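Phthiocerol/phenolphthiocerol synthesis polyketide synthase type I PpsC (Mycobacterium tuberculosis, PDB 5NJI) contains a dehydratase domain, caught here with a dodecenoyl-CoA, that probably removes water from polyketide intermediates during phthiocerol and phenolphthiocerol synthesis. Local coordinates at residues A[60-65]-A[259-264]; A[178-181]-A[186-189]; A[192-197]-A[229-234]. The protein carries 1 engineered substitution. All blocks are in the same frame, centred on the assembly; numbering follows the deposited sequence.

Interaction 1. Residues A[60-65]-A[259-264]; sequences FVIDDL and SALVVP. Engineered in segment 60-65: Phe60 (natural residue His). With 8Z2 (~{S}-[2-[3-[[(2~{R})-4-[[[(2~{R},3~{S},4~{R},5~{R})-5-(6-aminopurin-9-yl)-4-oxidanyl-3-phosphonooxy-oxolan-2-yl]methoxy-oxidanyl-phosphoryl]oxy-oxidanyl-phosphoryl]oxy-3,3-dimethyl-2-oxidanyl-butanoyl]amino]propanoylamino]ethyl] (~{E})-dodec-2-enethioate), chain B.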
loop_
_atom_site.group_PDB
_atom_site.type_symbol
_atom_site.label_atom_id
_atom_site.label_comp_id
_atom_site.label_asym_id
_atom_site.label_seq_id
_atom_site.Cartn_x
_atom_site.Cartn_y
_atom_site.Cartn_z
ATOM N N PHE A 60 -11.613 4.838 -2.211
ATOM C CA PHE A 60 -10.609 4.439 -3.191
ATOM C C PHE A 60 -11.321 3.933 -4.439
ATOM O O PHE A 60 -11.841 2.815 -4.452
ATOM C CB PHE A 60 -9.664 3.385 -2.638
ATOM C CG PHE A 60 -8.395 3.298 -3.425
ATOM C CD1 PHE A 60 -7.327 4.124 -3.125
ATOM C CD2 PHE A 60 -8.308 2.466 -4.521
ATOM C CE1 PHE A 60 -6.175 4.064 -3.860
ATOM C CE2 PHE A 60 -7.163 2.408 -5.273
ATOM C CZ PHE A 60 -6.092 3.224 -4.945
ATOM N N VAL A 61 -11.347 4.761 -5.469
ATOM C CA VAL A 61 -12.177 4.543 -6.644
ATOM C C VAL A 61 -11.324 4.660 -7.897
ATOM O O VAL A 61 -10.448 5.524 -7.993
ATOM C CB VAL A 61 -13.339 5.550 -6.664
ATOM C CG1 VAL A 61 -14.106 5.501 -7.987
ATOM C CG2 VAL A 61 -14.261 5.300 -5.472
ATOM N N ILE A 62 -11.557 3.762 -8.848
ATOM C CA ILE A 62 -10.927 3.811 -10.161
ATOM C C ILE A 62 -12.032 3.706 -11.202
ATOM O O ILE A 62 -12.805 2.742 -11.193
ATOM C CB ILE A 62 -9.891 2.694 -10.357
ATOM C CG1 ILE A 62 -8.768 2.826 -9.325
ATOM C CG2 ILE A 62 -9.331 2.743 -11.785
ATOM C CD1 ILE A 62 -7.647 1.846 -9.497
ATOM N N ASP A 63 -12.144 4.710 -12.065
ATOM C CA ASP A 63 -13.169 4.690 -13.115
ATOM C C ASP A 63 -14.551 4.419 -12.516
ATOM O O ASP A 63 -15.313 3.575 -13.003
ATOM C CB ASP A 63 -12.833 3.648 -14.188
ATOM C CG ASP A 63 -11.613 4.016 -15.017
ATOM O OD1 ASP A 63 -11.216 5.199 -15.016
ATOM O OD2 ASP A 63 -11.062 3.114 -15.689
ATOM N N ASP A 64 -14.852 5.145 -11.434
ATOM C CA ASP A 64 -16.126 5.118 -10.710
ATOM C C ASP A 64 -16.350 3.869 -9.861
ATOM O O ASP A 64 -17.314 3.828 -9.089
ATOM C CB ASP A 64 -17.314 5.262 -11.671
ATOM C CG ASP A 64 -17.393 6.634 -12.300
ATOM O OD1 ASP A 64 -17.076 7.626 -11.604
ATOM O OD2 ASP A 64 -17.775 6.716 -13.487
ATOM N N LEU A 65 -15.484 2.867 -9.958
ATOM C CA LEU A 65 -15.665 1.626 -9.201
ATOM C C LEU A 65 -14.767 1.605 -7.970
ATOM O O LEU A 65 -13.591 1.970 -8.046
ATOM C CB LEU A 65 -15.356 0.390 -10.055
ATOM C CG LEU A 65 -16.104 0.248 -11.375
ATOM C CD1 LEU A 65 -15.724 -1.078 -12.008
ATOM C CD2 LEU A 65 -17.593 0.345 -11.170
ATOM N N SER A 259 -5.272 11.861 -18.859
ATOM C CA SER A 259 -4.062 11.101 -19.139
ATOM C C SER A 259 -4.258 9.610 -18.848
ATOM O O SER A 259 -5.379 9.151 -18.624
ATOM C CB SER A 259 -2.893 11.657 -18.322
ATOM O OG SER A 259 -3.182 11.641 -16.935
ATOM N N ALA A 260 -3.164 8.857 -18.862
ATOM C CA ALA A 260 -3.227 7.410 -18.719
ATOM C C ALA A 260 -3.267 7.006 -17.251
ATOM O O ALA A 260 -2.693 7.666 -16.379
ATOM C CB ALA A 260 -2.032 6.741 -19.397
ATOM N N LEU A 261 -3.939 5.893 -16.997
ATOM C CA LEU A 261 -4.051 5.339 -15.655
ATOM C C LEU A 261 -2.806 4.528 -15.325
ATOM O O LEU A 261 -2.420 3.632 -16.078
ATOM C CB LEU A 261 -5.289 4.455 -15.559
ATOM C CG LEU A 261 -5.526 3.685 -14.261
ATOM C CD1 LEU A 261 -5.852 4.625 -13.132
ATOM C CD2 LEU A 261 -6.630 2.662 -14.442
ATOM N N VAL A 262 -2.192 4.834 -14.190
ATOM C CA VAL A 262 -0.948 4.218 -13.773
ATOM C C VAL A 262 -1.241 3.479 -12.479
ATOM O O VAL A 262 -1.633 4.102 -11.485
ATOM C CB VAL A 262 0.153 5.272 -13.594
ATOM C CG1 VAL A 262 1.399 4.658 -12.983
ATOM C CG2 VAL A 262 0.447 5.916 -14.942
ATOM N N VAL A 263 -1.097 2.157 -12.496
ATOM C CA VAL A 263 -1.428 1.395 -11.295
ATOM C C VAL A 263 -0.266 0.505 -10.875
ATOM O O VAL A 263 0.451 -0.054 -11.724
ATOM C CB VAL A 263 -2.719 0.571 -11.466
ATOM C CG1 VAL A 263 -3.884 1.491 -11.853
ATOM C CG2 VAL A 263 -2.561 -0.568 -12.470
ATOM N N PRO A 264 -0.054 0.350 -9.572
ATOM C CA PRO A 264 0.973 -0.565 -9.095
ATOM C C PRO A 264 0.623 -1.994 -9.433
ATOM O O PRO A 264 -0.534 -2.408 -9.309
ATOM C CB PRO A 264 0.983 -0.339 -7.580
ATOM C CG PRO A 264 0.336 0.970 -7.376
ATOM C CD PRO A 264 -0.684 1.073 -8.452
HETATM C C2 8Z2 B . 2.567 -15.099 -11.477
HETATM C C4 8Z2 B . 1.315 -14.222 -13.251
HETATM C C5 8Z2 B . 0.727 -15.386 -13.402
HETATM C C6 8Z2 B . 1.041 -16.406 -12.643
HETATM C C8 8Z2 B . -0.087 -14.109 -14.878
HETATM C C10 8Z2 B . 1.325 8.004 -10.688
HETATM C C11 8Z2 B . 2.538 8.227 -11.497
HETATM C C12 8Z2 B . 2.180 8.449 -12.917
HETATM N N9 8Z2 B . 0.764 -13.412 -14.130
HETATM N N7 8Z2 B . -0.142 -15.298 -14.376
HETATM N N3 8Z2 B . 2.244 -14.049 -12.293
HETATM N N1 8Z2 B . 1.955 -16.303 -11.678
HETATM N N6 8Z2 B . 0.375 -17.501 -12.913
HETATM C "C1'" 8Z2 B . 1.540 -12.031 -13.881
HETATM C "C2'" 8Z2 B . 2.765 -12.309 -14.667
HETATM O "O2'" 8Z2 B . 3.711 -11.871 -13.701
HETATM C "C3'" 8Z2 B . 2.524 -11.428 -15.999
HETATM O "O3'" 8Z2 B . 3.365 -11.961 -17.064
HETATM C "C4'" 8Z2 B . 2.488 -9.992 -15.148
HETATM O "O4'" 8Z2 B . 1.487 -10.441 -14.121
HETATM C "C5'" 8Z2 B . 2.012 -8.637 -15.647
HETATM O "O5'" 8Z2 B . 0.692 -8.562 -16.035
HETATM P P1 8Z2 B . 0.015 -9.377 -17.065
HETATM O O11 8Z2 B . -0.417 -10.472 -16.204
HETATM O O12 8Z2 B . 0.863 -10.055 -18.078
HETATM O O6 8Z2 B . -1.299 -8.588 -17.816
HETATM P P2 8Z2 B . -2.814 -8.996 -17.438
HETATM O O21 8Z2 B . -2.919 -10.381 -16.669
HETATM O O22 8Z2 B . -3.918 -9.062 -18.306
HETATM O O7 8Z2 B . -3.010 -7.705 -16.457
HETATM C CPA 8Z2 B . -2.181 -6.537 -16.318
HETATM C CPB 8Z2 B . -2.910 -5.699 -15.233
HETATM C CP8 8Z2 B . -3.048 -6.604 -13.995
HETATM C CP7 8Z2 B . -2.162 -4.457 -14.873
HETATM C CP9 8Z2 B . -4.289 -5.321 -15.763
HETATM O OP3 8Z2 B . -1.767 -6.932 -13.627
HETATM C CP6 8Z2 B . -3.788 -5.957 -12.796
HETATM O OP2 8Z2 B . -4.908 -5.621 -12.939
HETATM N NP2 8Z2 B . -3.193 -5.984 -11.613
HETATM C CP5 8Z2 B . -3.743 -5.498 -10.367
HETATM C CP4 8Z2 B . -3.310 -4.062 -10.142
HETATM C CP3 8Z2 B . -3.930 -3.577 -8.811
HETATM O OP1 8Z2 B . -4.906 -4.094 -8.387
HETATM N NP1 8Z2 B . -3.352 -2.577 -8.191
HETATM C CP2 8Z2 B . -3.815 -2.080 -6.932
HETATM C CP1 8Z2 B . -5.029 -1.235 -7.080
HETATM S S 8Z2 B . -4.651 0.309 -7.966
HETATM P P3 8Z2 B . 3.009 -13.629 -17.501
HETATM O O31 8Z2 B . 1.320 -13.613 -17.509
HETATM O O32 8Z2 B . 3.250 -14.631 -16.547
HETATM O O33 8Z2 B . 3.441 -14.167 -18.795
HETATM C CA1 8Z2 B . -3.885 1.103 -6.902
HETATM C CA2 8Z2 B . -3.468 2.469 -7.305
HETATM O OA1 8Z2 B . -3.588 0.776 -5.797
HETATM C CA3 8Z2 B . -2.680 3.258 -6.335
HETATM C CA4 8Z2 B . -2.231 4.595 -6.762
HETATM C CA5 8Z2 B . -1.233 5.217 -5.820
HETATM C CA6 8Z2 B . -0.771 6.562 -6.358
HETATM C CA7 8Z2 B . 0.255 6.389 -7.502
HETATM C CA8 8Z2 B . 0.389 7.630 -8.363
HETATM C CA9 8Z2 B . 1.638 7.640 -9.285
#
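Ile62 and Leu261 carry this contact: the two side chains lie roughly perpendicular, and methyl meets methyl where Ile62 CG2 lies 3.8 Å from Leu261 CD2. The two branches of Ile62 divide the work. With CG2 anti to the backbone N and CG1 turned beside it (chi1 -61°), CG2 faces Leu261, while the extended CG1-CD1 arm reaches toward Val263, a looser touch of 4.5 Å between Ile62 CD1 and Val263 CG1. The same CD1 packs 3.7 Å from the thioester S of the acyl-CoA 8Z2, and Val263 CB also borders that sulfur, at 4.0 Å, so the contact lines one side of the thioester sulfur. The engineered Phe60 directs the edge of its ring, in plane, at CA2 of the enoyl chain. Pro264 O accepts a hydrogen bond from 8Z2 NP1 (3.0 Å, N-H...O angle 146°), tying the pantetheine arm to strand 262-272. Ile62 also opens a type I' turn, closed by Leu65 N to Ile62 O at 3.0 Å; the return bond from Ile62 N to Leu65 O completes the pair. The hairpin packs against the start of strand 262-272 beside the thioester, consistent with a wall of the substrate tunnel of a double-hotdog dehydratase.

Interaction 2. Residues A[178-181]-A[186-189]; sequences QRLR and QHGP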
loop_
_atom_site.group_PDB
_atom_site.type_symbol
_atom_site.label_atom_id
_atom_site.label_comp_id
_atom_site.label_asym_id
_atom_site.label_seq_id
_atom_site.Cartn_x
_atom_site.Cartn_y
_atom_site.Cartn_z
ATOM N N GLN A 178 -6.069 16.548 -8.961
ATOM C CA GLN A 178 -6.741 16.754 -10.244
ATOM C C GLN A 178 -6.125 15.886 -11.336
ATOM O O GLN A 178 -6.845 15.280 -12.136
ATOM C CB GLN A 178 -6.673 18.226 -10.649
ATOM C CG GLN A 178 -7.758 19.088 -10.046
ATOM C CD GLN A 178 -7.823 20.457 -10.683
ATOM O OE1 GLN A 178 -8.419 20.630 -11.748
ATOM N NE2 GLN A 178 -7.201 21.439 -10.040
ATOM N N ARG A 179 -4.790 15.839 -11.409
ATOM C CA ARG A 179 -4.128 14.999 -12.406
ATOM C C ARG A 179 -4.524 13.539 -12.225
ATOM O O ARG A 179 -4.857 12.846 -13.195
ATOM C CB ARG A 179 -2.608 15.154 -12.325
ATOM C CG ARG A 179 -2.047 16.276 -13.196
ATOM C CD ARG A 179 -0.549 16.111 -13.457
ATOM N NE ARG A 179 0.207 15.806 -12.250
ATOM C CZ ARG A 179 0.585 16.704 -11.346
ATOM N NH1 ARG A 179 0.280 17.987 -11.502
ATOM N NH2 ARG A 179 1.273 16.316 -10.278
ATOM N N LEU A 180 -4.522 13.061 -10.978
ATOM C CA LEU A 180 -4.904 11.679 -10.710
ATOM C C LEU A 180 -6.350 11.409 -11.120
ATOM O O LEU A 180 -6.634 10.389 -11.756
ATOM C CB LEU A 180 -4.675 11.358 -9.232
ATOM C CG LEU A 180 -3.225 11.358 -8.749
ATOM C CD1 LEU A 180 -3.108 11.259 -7.211
ATOM C CD2 LEU A 180 -2.450 10.232 -9.388
ATOM N N ARG A 181 -7.276 12.318 -10.795
ATOM C CA ARG A 181 -8.674 12.117 -11.185
ATOM C C ARG A 181 -8.834 12.120 -12.697
ATOM O O ARG A 181 -9.639 11.355 -13.244
ATOM C CB ARG A 181 -9.565 13.193 -10.566
ATOM C CG ARG A 181 -9.803 13.028 -9.074
ATOM C CD ARG A 181 -10.934 13.933 -8.592
ATOM N NE ARG A 181 -10.609 15.345 -8.776
ATOM C CZ ARG A 181 -10.003 16.106 -7.869
ATOM N NH1 ARG A 181 -9.651 15.607 -6.690
ATOM N NH2 ARG A 181 -9.749 17.376 -8.143
ATOM N N GLN A 186 -9.518 8.156 -8.430
ATOM C CA GLN A 186 -10.414 9.059 -7.715
ATOM C C GLN A 186 -10.302 8.809 -6.205
ATOM O O GLN A 186 -11.075 8.053 -5.611
ATOM C CB GLN A 186 -11.851 8.873 -8.211
ATOM C CG GLN A 186 -12.027 9.128 -9.719
ATOM C CD GLN A 186 -13.210 8.368 -10.307
ATOM O OE1 GLN A 186 -13.033 7.364 -10.990
ATOM N NE2 GLN A 186 -14.421 8.845 -10.041
ATOM N N HIS A 187 -9.342 9.469 -5.581
ATOM C CA HIS A 187 -9.165 9.376 -4.139
ATOM C C HIS A 187 -10.194 10.246 -3.428
ATOM O O HIS A 187 -10.221 11.467 -3.625
ATOM C CB HIS A 187 -7.770 9.847 -3.730
ATOM C CG HIS A 187 -6.643 8.967 -4.182
ATOM N ND1 HIS A 187 -5.866 9.257 -5.282
ATOM C CD2 HIS A 187 -6.123 7.839 -3.643
ATOM C CE1 HIS A 187 -4.928 8.337 -5.412
ATOM N NE2 HIS A 187 -5.053 7.471 -4.422
ATOM N N GLY A 188 -11.002 9.640 -2.565
ATOM C CA GLY A 188 -11.900 10.395 -1.727
ATOM C C GLY A 188 -11.193 10.981 -0.519
ATOM O O GLY A 188 -9.980 10.857 -0.346
ATOM N N PRO A 189 -11.967 11.630 0.358
ATOM C CA PRO A 189 -11.340 12.416 1.439
ATOM C C PRO A 189 -10.405 11.625 2.339
ATOM O O PRO A 189 -9.387 12.157 2.801
ATOM C CB PRO A 189 -12.553 12.949 2.210
ATOM C CG PRO A 189 -13.631 13.044 1.179
ATOM C CD PRO A 189 -13.419 11.884 0.256
HETATM O O HOH W 1 -9.092 13.007 -5.654
#
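Leu180 presses one methyl against the imidazole of His187, and this is the tight part of the contact: Leu180 CD1 stands 3.9 Å from His187 CE1 and equally far from ND1, approaching the ring at a slant. Both residues are buried, and both have CG beside the backbone N (chi1 -66° for Leu180, -68° for His187), which brings the two ends together. Elsewhere on the imidazole, NE2 makes a weak hydrogen bond with Asp230 OD2, and the ring meets the engineered Phe60, whose ring plane stands at about 80° to it, while Leu180 itself also touches the bound acyl-CoA.

The outer side is looser. Arg181 is exposed and meets Gln186 through its aliphatic stem alone, with Arg181 CG 4.2 Å from Gln186 CA; the amide end of Gln186 turns elsewhere, OE1 bonding to the backbone N of Asp64. Water takes the place of direct contact here, accepting from Arg181 NH1 at 2.9 Å and donating to His187 O at 2.8 Å. The guanidinium leans back over its own helix, with the backbone N of Gln178 over the rim of one face. His187, Gly188 and Pro189 probably correspond to the start of the Y-G-P-x-F signature of polyketide synthase dehydratases, held beside the acyl-chain pocket by a short helix-turn-strand unit.

Interaction 3. Residues A[192-197]-A[229-234]; sequences QGIVGL and MDIALQ. With 8Z2 (~{S}-[2-[3-[[(2~{R})-4-[[[(2~{R},3~{S},4~{R},5~{R})-5-(6-aminopurin-9-yl)-4-oxidanyl-3-phosphonooxy-oxolan-2-yl]methoxy-oxidanyl-phosphoryl]oxy-oxidanyl-phosphoryl]oxy-3,3-dimethyl-2-oxidanyl-butanoyl]amino]propanoylamino]ethyl] (~{E})-dodec-2-enethioate), chain B.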
loop_
_atom_site.group_PDB
_atom_site.type_symbol
_atom_site.label_atom_id
_atom_site.label_comp_id
_atom_site.label_asym_id
_atom_site.label_seq_id
_atom_site.Cartn_x
_atom_site.Cartn_y
_atom_site.Cartn_z
ATOM N N GLN A 192 -6.910 11.763 0.891
ATOM C CA GLN A 192 -6.341 13.044 0.474
ATOM C C GLN A 192 -5.428 13.584 1.573
ATOM O O GLN A 192 -5.688 14.604 2.223
ATOM C CB GLN A 192 -7.457 14.019 0.123
ATOM C CG GLN A 192 -8.182 13.665 -1.185
ATOM C CD GLN A 192 -9.440 14.490 -1.401
ATOM O OE1 GLN A 192 -9.579 15.569 -0.833
ATOM N NE2 GLN A 192 -10.377 13.974 -2.205
ATOM N N GLY A 193 -4.320 12.877 1.754
ATOM C CA GLY A 193 -3.368 13.170 2.802
ATOM C C GLY A 193 -2.166 13.997 2.412
ATOM O O GLY A 193 -1.387 14.355 3.288
ATOM N N ILE A 194 -1.990 14.329 1.144
ATOM C CA ILE A 194 -0.892 15.208 0.761
ATOM C C ILE A 194 -1.345 16.648 0.982
ATOM O O ILE A 194 -2.302 17.113 0.356
ATOM C CB ILE A 194 -0.463 14.950 -0.686
ATOM C CG1 ILE A 194 0.236 13.582 -0.744
ATOM C CG2 ILE A 194 0.479 16.031 -1.162
ATOM C CD1 ILE A 194 0.713 13.163 -2.086
ATOM N N VAL A 195 -0.666 17.351 1.883
ATOM C CA VAL A 195 -1.055 18.712 2.238
ATOM C C VAL A 195 0.017 19.729 1.906
ATOM O O VAL A 195 -0.252 20.936 1.989
ATOM C CB VAL A 195 -1.468 18.826 3.722
ATOM C CG1 VAL A 195 -2.699 18.007 3.943
ATOM C CG2 VAL A 195 -0.357 18.389 4.659
ATOM N N GLY A 196 1.197 19.290 1.519
ATOM C CA GLY A 196 2.199 20.175 0.953
ATOM C C GLY A 196 3.042 19.373 -0.004
ATOM O O GLY A 196 3.223 18.167 0.172
ATOM N N LEU A 197 3.560 20.041 -1.028
ATOM C CA LEU A 197 4.173 19.314 -2.119
ATOM C C LEU A 197 5.234 20.184 -2.770
ATOM O O LEU A 197 5.055 21.396 -2.884
ATOM C CB LEU A 197 3.085 18.889 -3.114
ATOM C CG LEU A 197 3.398 17.894 -4.219
ATOM C CD1 LEU A 197 3.955 16.591 -3.646
ATOM C CD2 LEU A 197 2.133 17.630 -4.998
ATOM N N MET A 229 0.200 4.336 3.619
ATOM C CA MET A 229 1.056 3.786 2.596
ATOM C C MET A 229 0.589 4.353 1.216
ATOM O O MET A 229 1.368 4.759 0.461
ATOM C CB MET A 229 1.105 2.250 2.508
ATOM C CG MET A 229 1.970 1.743 1.386
ATOM S SD MET A 229 2.152 -0.011 1.620
ATOM C CE MET A 229 2.992 -0.435 0.137
ATOM N N ASP A 230 -0.714 4.324 0.918
ATOM C CA ASP A 230 -1.152 4.863 -0.354
ATOM C C ASP A 230 -0.795 6.340 -0.480
ATOM O O ASP A 230 -0.364 6.781 -1.550
ATOM C CB ASP A 230 -2.658 4.667 -0.543
ATOM C CG ASP A 230 -3.094 4.991 -1.965
ATOM O OD1 ASP A 230 -2.863 4.140 -2.856
ATOM O OD2 ASP A 230 -3.622 6.104 -2.207
ATOM N N ILE A 231 -0.992 7.119 0.594
ATOM C CA ILE A 231 -0.652 8.542 0.576
ATOM C C ILE A 231 0.822 8.721 0.266
ATOM O O ILE A 231 1.207 9.557 -0.560
ATOM C CB ILE A 231 -1.041 9.201 1.918
ATOM C CG1 ILE A 231 -2.556 9.317 2.050
ATOM C CG2 ILE A 231 -0.401 10.598 2.058
ATOM C CD1 ILE A 231 -3.026 9.492 3.509
ATOM N N ALA A 232 1.672 7.911 0.887
ATOM C CA ALA A 232 3.095 7.967 0.557
ATOM C C ALA A 232 3.340 7.698 -0.926
ATOM O O ALA A 232 4.134 8.395 -1.563
ATOM C CB ALA A 232 3.878 6.974 1.412
ATOM N N LEU A 233 2.662 6.703 -1.503
ATOM C CA LEU A 233 2.825 6.386 -2.926
ATOM C C LEU A 233 2.337 7.502 -3.841
ATOM O O LEU A 233 2.865 7.668 -4.943
ATOM C CB LEU A 233 2.063 5.104 -3.272
ATOM C CG LEU A 233 2.488 3.827 -2.552
ATOM C CD1 LEU A 233 1.553 2.695 -2.952
ATOM C CD2 LEU A 233 3.942 3.482 -2.880
ATOM N N GLN A 234 1.317 8.255 -3.417
ATOM C CA GLN A 234 0.779 9.330 -4.234
ATOM C C GLN A 234 1.850 10.346 -4.585
ATOM O O GLN A 234 1.728 11.033 -5.601
ATOM C CB GLN A 234 -0.352 10.031 -3.500
ATOM C CG GLN A 234 -1.618 9.226 -3.342
ATOM C CD GLN A 234 -2.554 9.886 -2.358
ATOM O OE1 GLN A 234 -2.420 11.066 -2.063
ATOM N NE2 GLN A 234 -3.494 9.115 -1.813
HETATM C C2 8Z2 B . 2.567 -15.099 -11.477
HETATM C C4 8Z2 B . 1.315 -14.222 -13.251
HETATM C C5 8Z2 B . 0.727 -15.386 -13.402
HETATM C C6 8Z2 B . 1.041 -16.406 -12.643
HETATM C C8 8Z2 B . -0.087 -14.109 -14.878
HETATM C C10 8Z2 B . 1.325 8.004 -10.688
HETATM C C11 8Z2 B . 2.538 8.227 -11.497
HETATM C C12 8Z2 B . 2.180 8.449 -12.917
HETATM N N9 8Z2 B . 0.764 -13.412 -14.130
HETATM N N7 8Z2 B . -0.142 -15.298 -14.376
HETATM N N3 8Z2 B . 2.244 -14.049 -12.293
HETATM N N1 8Z2 B . 1.955 -16.303 -11.678
HETATM N N6 8Z2 B . 0.375 -17.501 -12.913
HETATM C "C1'" 8Z2 B . 1.540 -12.031 -13.881
HETATM C "C2'" 8Z2 B . 2.765 -12.309 -14.667
HETATM O "O2'" 8Z2 B . 3.711 -11.871 -13.701
HETATM C "C3'" 8Z2 B . 2.524 -11.428 -15.999
HETATM O "O3'" 8Z2 B . 3.365 -11.961 -17.064
HETATM C "C4'" 8Z2 B . 2.488 -9.992 -15.148
HETATM O "O4'" 8Z2 B . 1.487 -10.441 -14.121
HETATM C "C5'" 8Z2 B . 2.012 -8.637 -15.647
HETATM O "O5'" 8Z2 B . 0.692 -8.562 -16.035
HETATM P P1 8Z2 B . 0.015 -9.377 -17.065
HETATM O O11 8Z2 B . -0.417 -10.472 -16.204
HETATM O O12 8Z2 B . 0.863 -10.055 -18.078
HETATM O O6 8Z2 B . -1.299 -8.588 -17.816
HETATM P P2 8Z2 B . -2.814 -8.996 -17.438
HETATM O O21 8Z2 B . -2.919 -10.381 -16.669
HETATM O O22 8Z2 B . -3.918 -9.062 -18.306
HETATM O O7 8Z2 B . -3.010 -7.705 -16.457
HETATM C CPA 8Z2 B . -2.181 -6.537 -16.318
HETATM C CPB 8Z2 B . -2.910 -5.699 -15.233
HETATM C CP8 8Z2 B . -3.048 -6.604 -13.995
HETATM C CP7 8Z2 B . -2.162 -4.457 -14.873
HETATM C CP9 8Z2 B . -4.289 -5.321 -15.763
HETATM O OP3 8Z2 B . -1.767 -6.932 -13.627
HETATM C CP6 8Z2 B . -3.788 -5.957 -12.796
HETATM O OP2 8Z2 B . -4.908 -5.621 -12.939
HETATM N NP2 8Z2 B . -3.193 -5.984 -11.613
HETATM C CP5 8Z2 B . -3.743 -5.498 -10.367
HETATM C CP4 8Z2 B . -3.310 -4.062 -10.142
HETATM C CP3 8Z2 B . -3.930 -3.577 -8.811
HETATM O OP1 8Z2 B . -4.906 -4.094 -8.387
HETATM N NP1 8Z2 B . -3.352 -2.577 -8.191
HETATM C CP2 8Z2 B . -3.815 -2.080 -6.932
HETATM C CP1 8Z2 B . -5.029 -1.235 -7.080
HETATM S S 8Z2 B . -4.651 0.309 -7.966
HETATM P P3 8Z2 B . 3.009 -13.629 -17.501
HETATM O O31 8Z2 B . 1.320 -13.613 -17.509
HETATM O O32 8Z2 B . 3.250 -14.631 -16.547
HETATM O O33 8Z2 B . 3.441 -14.167 -18.795
HETATM C CA1 8Z2 B . -3.885 1.103 -6.902
HETATM C CA2 8Z2 B . -3.468 2.469 -7.305
HETATM O OA1 8Z2 B . -3.588 0.776 -5.797
HETATM C CA3 8Z2 B . -2.680 3.258 -6.335
HETATM C CA4 8Z2 B . -2.231 4.595 -6.762
HETATM C CA5 8Z2 B . -1.233 5.217 -5.820
HETATM C CA6 8Z2 B . -0.771 6.562 -6.358
HETATM C CA7 8Z2 B . 0.255 6.389 -7.502
HETATM C CA8 8Z2 B . 0.389 7.630 -8.363
HETATM C CA9 8Z2 B . 1.638 7.640 -9.285
#
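The D-x-x-x-Q signature of polyketide synthase dehydratases, represented by Asp230 and Gln234 on helix 226-234, is backed by the start of strand 194-200, where Gly193 and Ile194 touch Ile231 and Gln234. In this double-hotdog fold the helix thus has one side against a strand and another against the ligand. Ile231 lies over the backbone of Gly193: its CD1 comes 3.8 Å from Gly193 CA, an approach allowed because no side chain stands between them. Ile194 and Ile231 lie alongside each other, pointing opposite ways, with Ile194 CG1 4.1 Å from Ile231 CG2. A closer touch follows one helical turn on, where Ile194 CD1 reaches 3.6 Å from Gln234 CB; the extended CG1-CD1 arm of Ile194 (chi2 180°) carries the methyl to the helix surface.

Gln234 is buried, yet its amide is held at both ends. NE2 donates to Asp230 OD2 over 3.0 Å and nearly straight (167°), meeting the carboxylate on its anti side and 24° out of its plane, while the acceptor stays close to the amide plane. NE2 also bonds to Phe191 O, and OE1 to the hydroxyl of Tyr177, which in turn bonds Ile194 N and so links strand to helix. These partners fix the rotation of the amide and make Gln234 a second-shell support for Asp230. In relatives this aspartate works with the histidine that the engineered Phe60 replaces, so a catalytic role is probable here too. The acyl chain of 8Z2 runs along the helix, with Gln234 CA 3.8 Å from CA6, and Asp230 OD1 ends 3.5 Å from CA5.

Overall arrangement
Interactions 1 and 3 are buried and both border the acyl-CoA, the first around its thioester and the second along CA3 to CA7, further down the acyl chain; interaction 2 is only partly buried. Interaction 1 is purely apolar between its segments, interaction 2 pairs one apolar touch with a water bridge, and interaction 3 sets isoleucine packing beside a buried amide network. Strands 60-62 and 185-187 are neighbours in one small sheet, joined by the 2.8 Å pair Val61 O and Gln186 N, so interactions 1 and 2 hold the same element. Interaction 2 meets interaction 3 where His187 O lies 2.9 Å from Gln192 NE2. The engineered Phe60, its CE1 3.5 Å from Asp230 OD1, joins interaction 1 to interaction 3.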